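Local coordinates for protein alkaline phosphatase (Thermus thermophilus, PDB 7KWD) that probably removes phosphate groups from phosphorylated compounds as a homodimeric alkaline phosphatase that binds zinc and magnesium ions, at residues A27-L41 with L454-L468. Numbering follows the deposited sequence.
Sequences ALQNQPSLGRRYRNL and LVDNTHVFRLMGEAL
Glu-466 reaches from helix 459-468 to the mostly irregular segment 27-41. Its CG lies anti to the backbone N (chi1 170°), and the extended chain carries the carboxylate to the backbone of Leu-34 and Gly-35. The contacts begin at CG, which passes Arg-36 O at 4.2 Å. CD lies against Leu-34 CB. OE1 accepts from Leu-34 N at 2.7 Å, and OE2 accepts from Gly-35 N at 2.8 Å. Both N-H groups come from above the carboxylate plane. Two waters also donate to OE2, and one of them links it to Arg-36 O.

Next to the carboxylate, Leu-34 CD1 packs on Ala-467 CB at 3.6 Å. Ala-467 O accepts from Tyr-38 N. Leu-41 CD2 rests on Met-464 SD, where the segment enters strand 40-46. This ties the lead-in of that strand to helix 459-468, about 10 Å from the magnesium ligand Thr-148 (side chain of Met-464).

Toward the helix start, His-459 NE2 donates to Pro-32 O at 2.8 Å. Arg-462 NH1 donates to ND1 in the ring plane. The Gln-31 amide stacks on the Arg-462 guanidinium, planes 9° apart. Asn-30 ND2 gives a nearly straight bond (171° at the hydrogen) to Leu-454 O, from above the carbonyl plane, and also donates to Leu-452 O.

The peptide N-H groups probably help to stabilise a charged Glu-466. The two bonds of His-459 are consistent with a neutral ring protonated on NE2, and both would restrain its rotation.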
# COMPACT_ATOMS: atom_id res chain seq x y z
N ALA A 27 0.16 17.95 -3.95
CA ALA A 27 0.44 17.55 -2.58
C ALA A 27 1.53 18.41 -1.97
O ALA A 27 1.56 18.63 -0.76
CB ALA A 27 0.85 16.08 -2.52
N LEU A 28 2.41 18.94 -2.80
CA LEU A 28 3.50 19.75 -2.27
C LEU A 28 2.96 21.02 -1.63
O LEU A 28 3.48 21.47 -0.61
CB LEU A 28 4.48 20.06 -3.39
CG LEU A 28 5.80 20.71 -2.98
CD1 LEU A 28 6.47 20.15 -1.74
CD2 LEU A 28 6.69 20.56 -4.24
N GLN A 29 1.88 21.58 -2.18
CA GLN A 29 1.30 22.79 -1.63
C GLN A 29 0.25 22.49 -0.56
O GLN A 29 -0.40 23.42 -0.07
CB GLN A 29 0.70 23.63 -2.76
CG GLN A 29 1.73 24.08 -3.82
CD GLN A 29 2.85 24.96 -3.25
OE1 GLN A 29 4.03 24.80 -3.58
NE2 GLN A 29 2.48 25.89 -2.40
N ASN A 30 0.09 21.23 -0.18
CA ASN A 30 -0.80 20.84 0.91
C ASN A 30 0.06 20.81 2.17
O ASN A 30 0.78 19.84 2.41
CB ASN A 30 -1.44 19.49 0.66
CG ASN A 30 -2.31 19.04 1.83
OD1 ASN A 30 -2.91 19.87 2.51
ND2 ASN A 30 -2.36 17.75 2.08
N GLN A 31 0.02 21.90 2.94
CA GLN A 31 0.94 22.14 4.05
C GLN A 31 0.13 22.45 5.30
O GLN A 31 0.19 23.56 5.85
CB GLN A 31 1.91 23.28 3.71
CG GLN A 31 2.82 22.89 2.56
CD GLN A 31 3.93 23.87 2.27
OE1 GLN A 31 4.24 24.78 3.04
NE2 GLN A 31 4.56 23.68 1.12
N PRO A 32 -0.61 21.49 5.79
CA PRO A 32 -1.50 21.75 6.92
C PRO A 32 -0.72 22.06 8.18
O PRO A 32 0.34 21.50 8.44
CB PRO A 32 -2.29 20.44 7.07
CG PRO A 32 -1.39 19.41 6.47
CD PRO A 32 -0.75 20.10 5.30
N SER A 33 -1.29 22.95 8.97
CA SER A 33 -0.70 23.43 10.21
C SER A 33 -1.16 22.58 11.37
O SER A 33 -2.27 22.05 11.38
CB SER A 33 -1.14 24.89 10.47
OG SER A 33 -0.48 25.78 9.58
N LEU A 34 -0.27 22.46 12.36
CA LEU A 34 -0.66 21.87 13.64
C LEU A 34 -1.62 22.77 14.40
O LEU A 34 -2.57 22.29 15.02
CB LEU A 34 0.58 21.63 14.49
CG LEU A 34 1.56 20.53 14.09
CD1 LEU A 34 2.77 20.59 15.04
CD2 LEU A 34 0.87 19.15 14.11
N GLY A 35 -1.36 24.07 14.41
CA GLY A 35 -2.12 24.98 15.25
C GLY A 35 -1.86 24.84 16.74
O GLY A 35 -2.65 25.35 17.52
N ARG A 36 -0.79 24.16 17.13
CA ARG A 36 -0.42 23.95 18.53
C ARG A 36 1.09 24.09 18.63
O ARG A 36 1.82 23.89 17.66
CB ARG A 36 -0.80 22.56 19.08
CG ARG A 36 -2.26 22.25 19.09
CD ARG A 36 -3.03 23.07 20.13
NE ARG A 36 -4.48 22.86 20.00
CZ ARG A 36 -5.41 23.44 20.75
NH1 ARG A 36 -5.06 24.29 21.71
NH2 ARG A 36 -6.70 23.18 20.54
N ARG A 37 1.55 24.41 19.83
CA ARG A 37 2.97 24.49 20.13
C ARG A 37 3.30 23.51 21.25
O ARG A 37 2.43 23.13 22.03
CB ARG A 37 3.37 25.89 20.51
CG ARG A 37 3.30 26.85 19.35
CD ARG A 37 2.89 28.21 19.86
NE ARG A 37 2.37 29.15 18.87
CZ ARG A 37 2.97 30.29 18.53
NH1 ARG A 37 4.14 30.62 19.06
NH2 ARG A 37 2.42 31.10 17.64
N TYR A 38 4.56 23.09 21.28
CA TYR A 38 5.02 22.03 22.16
C TYR A 38 6.42 22.38 22.62
O TYR A 38 7.11 23.17 21.98
CB TYR A 38 5.01 20.67 21.44
CG TYR A 38 3.64 20.25 20.97
CD1 TYR A 38 2.79 19.54 21.80
CD2 TYR A 38 3.21 20.57 19.70
CE1 TYR A 38 1.53 19.15 21.34
CE2 TYR A 38 1.97 20.21 19.24
CZ TYR A 38 1.13 19.50 20.06
OH TYR A 38 -0.11 19.14 19.59
N ARG A 39 6.81 21.77 23.74
CA ARG A 39 8.18 21.86 24.24
C ARG A 39 9.02 20.66 23.85
O ARG A 39 10.24 20.79 23.70
CB ARG A 39 8.22 21.99 25.77
CG ARG A 39 9.52 22.70 26.27
CD ARG A 39 9.67 22.78 27.81
NE ARG A 39 9.31 21.51 28.40
CZ ARG A 39 10.04 20.81 29.26
NH1 ARG A 39 11.21 21.28 29.69
NH2 ARG A 39 9.58 19.63 29.69
N ASN A 40 8.41 19.48 23.70
CA ASN A 40 9.13 18.25 23.41
C ASN A 40 8.55 17.60 22.16
O ASN A 40 7.37 17.73 21.86
CB ASN A 40 9.05 17.26 24.57
CG ASN A 40 9.48 17.86 25.89
OD1 ASN A 40 10.53 18.50 25.98
ND2 ASN A 40 8.68 17.66 26.91
N LEU A 41 9.41 16.88 21.44
CA LEU A 41 9.05 16.26 20.17
C LEU A 41 9.65 14.87 20.16
O LEU A 41 10.86 14.72 20.35
CB LEU A 41 9.60 17.07 19.00
CG LEU A 41 9.41 16.48 17.61
CD1 LEU A 41 7.94 16.48 17.24
CD2 LEU A 41 10.22 17.28 16.61
N LEU A 454 -2.94 14.01 1.92
CA LEU A 454 -1.72 13.55 1.26
C LEU A 454 -0.79 14.74 1.20
O LEU A 454 -1.09 15.73 0.53
CB LEU A 454 -1.98 13.03 -0.14
CG LEU A 454 -0.71 12.76 -0.96
CD1 LEU A 454 0.10 11.60 -0.38
CD2 LEU A 454 -1.04 12.46 -2.39
N VAL A 455 0.34 14.65 1.92
CA VAL A 455 1.32 15.72 1.96
C VAL A 455 2.63 15.19 1.43
O VAL A 455 2.80 13.99 1.22
CB VAL A 455 1.53 16.30 3.37
CG1 VAL A 455 0.22 16.82 3.94
CG2 VAL A 455 2.20 15.30 4.28
N ASP A 456 3.57 16.08 1.23
CA ASP A 456 4.90 15.67 0.80
C ASP A 456 5.73 15.31 2.02
O ASP A 456 5.52 15.85 3.10
CB ASP A 456 5.58 16.78 -0.00
CG ASP A 456 6.84 16.30 -0.68
OD1 ASP A 456 6.73 15.43 -1.58
OD2 ASP A 456 7.93 16.77 -0.29
N ASN A 457 6.70 14.39 1.84
CA ASN A 457 7.48 14.02 3.01
C ASN A 457 8.21 15.24 3.59
O ASN A 457 8.44 15.30 4.81
CB ASN A 457 8.41 12.84 2.69
CG ASN A 457 9.38 13.07 1.53
OD1 ASN A 457 9.42 14.12 0.87
ND2 ASN A 457 10.19 12.06 1.28
N THR A 458 8.50 16.25 2.76
CA THR A 458 9.16 17.43 3.31
C THR A 458 8.28 18.16 4.30
O THR A 458 8.77 19.00 5.07
CB THR A 458 9.56 18.43 2.22
OG1 THR A 458 8.43 18.72 1.37
CG2 THR A 458 10.69 17.84 1.38
N HIS A 459 6.99 17.89 4.31
CA HIS A 459 6.13 18.59 5.25
C HIS A 459 6.39 18.16 6.68
O HIS A 459 6.07 18.90 7.63
CB HIS A 459 4.67 18.38 4.92
CG HIS A 459 3.78 19.35 5.61
ND1 HIS A 459 3.92 20.71 5.46
CD2 HIS A 459 2.79 19.16 6.51
CE1 HIS A 459 3.02 21.32 6.22
NE2 HIS A 459 2.32 20.40 6.86
N VAL A 460 6.98 16.97 6.87
CA VAL A 460 7.31 16.57 8.23
C VAL A 460 8.28 17.57 8.84
O VAL A 460 8.16 17.92 10.03
CB VAL A 460 7.85 15.13 8.25
CG1 VAL A 460 8.45 14.90 9.60
CG2 VAL A 460 6.72 14.17 7.91
N PHE A 461 9.20 18.10 8.04
CA PHE A 461 10.08 19.17 8.51
C PHE A 461 9.29 20.38 9.00
O PHE A 461 9.56 20.91 10.08
CB PHE A 461 11.02 19.57 7.38
CG PHE A 461 11.98 20.68 7.75
CD1 PHE A 461 13.06 20.44 8.58
CD2 PHE A 461 11.79 21.97 7.25
CE1 PHE A 461 13.96 21.44 8.90
CE2 PHE A 461 12.66 22.98 7.58
CZ PHE A 461 13.76 22.71 8.39
N ARG A 462 8.30 20.83 8.21
CA ARG A 462 7.49 21.97 8.62
C ARG A 462 6.71 21.70 9.90
O ARG A 462 6.59 22.57 10.77
CB ARG A 462 6.54 22.36 7.49
CG ARG A 462 7.32 22.86 6.30
CD ARG A 462 6.45 23.50 5.24
NE ARG A 462 7.18 23.45 3.99
CZ ARG A 462 7.09 22.43 3.14
NH1 ARG A 462 6.27 21.43 3.41
NH2 ARG A 462 7.82 22.44 2.04
N LEU A 463 6.17 20.48 10.04
CA LEU A 463 5.45 20.15 11.26
C LEU A 463 6.36 20.17 12.47
O LEU A 463 5.99 20.65 13.55
CB LEU A 463 4.79 18.78 11.13
CG LEU A 463 3.77 18.61 10.01
CD1 LEU A 463 3.40 17.13 9.96
CD2 LEU A 463 2.60 19.47 10.26
N MET A 464 7.56 19.61 12.34
CA MET A 464 8.49 19.64 13.46
C MET A 464 8.84 21.08 13.82
O MET A 464 8.93 21.43 15.01
CB MET A 464 9.75 18.86 13.13
CG MET A 464 9.49 17.40 12.92
SD MET A 464 10.95 16.37 13.04
CE MET A 464 11.89 16.85 11.60
N GLY A 465 9.06 21.91 12.81
CA GLY A 465 9.46 23.29 13.08
C GLY A 465 8.34 24.09 13.72
O GLY A 465 8.58 24.88 14.62
N GLU A 466 7.11 23.90 13.24
CA GLU A 466 5.97 24.55 13.85
C GLU A 466 5.83 24.13 15.29
O GLU A 466 5.71 24.97 16.18
CB GLU A 466 4.67 24.23 13.11
CG GLU A 466 3.45 24.71 13.89
CD GLU A 466 2.12 24.54 13.14
OE1 GLU A 466 2.06 23.77 12.14
OE2 GLU A 466 1.12 25.16 13.59
N ALA A 467 5.86 22.81 15.54
CA ALA A 467 5.63 22.31 16.89
C ALA A 467 6.54 22.99 17.90
O ALA A 467 6.11 23.30 19.01
CB ALA A 467 5.84 20.79 16.97
N LEU A 468 7.81 23.22 17.54
CA LEU A 468 8.79 23.70 18.52
C LEU A 468 9.19 25.16 18.33
O LEU A 468 9.99 25.67 19.10
CB LEU A 468 10.07 22.84 18.46
CG LEU A 468 9.88 21.35 18.70
CD1 LEU A 468 11.24 20.64 18.66
CD2 LEU A 468 9.20 21.13 19.99
O HOH W 1 3.44 19.10 1.67
O HOH W 2 0.66 27.61 12.28
O HOH W 3 1.58 26.21 16.03
O HOH W 4 9.89 24.87 21.70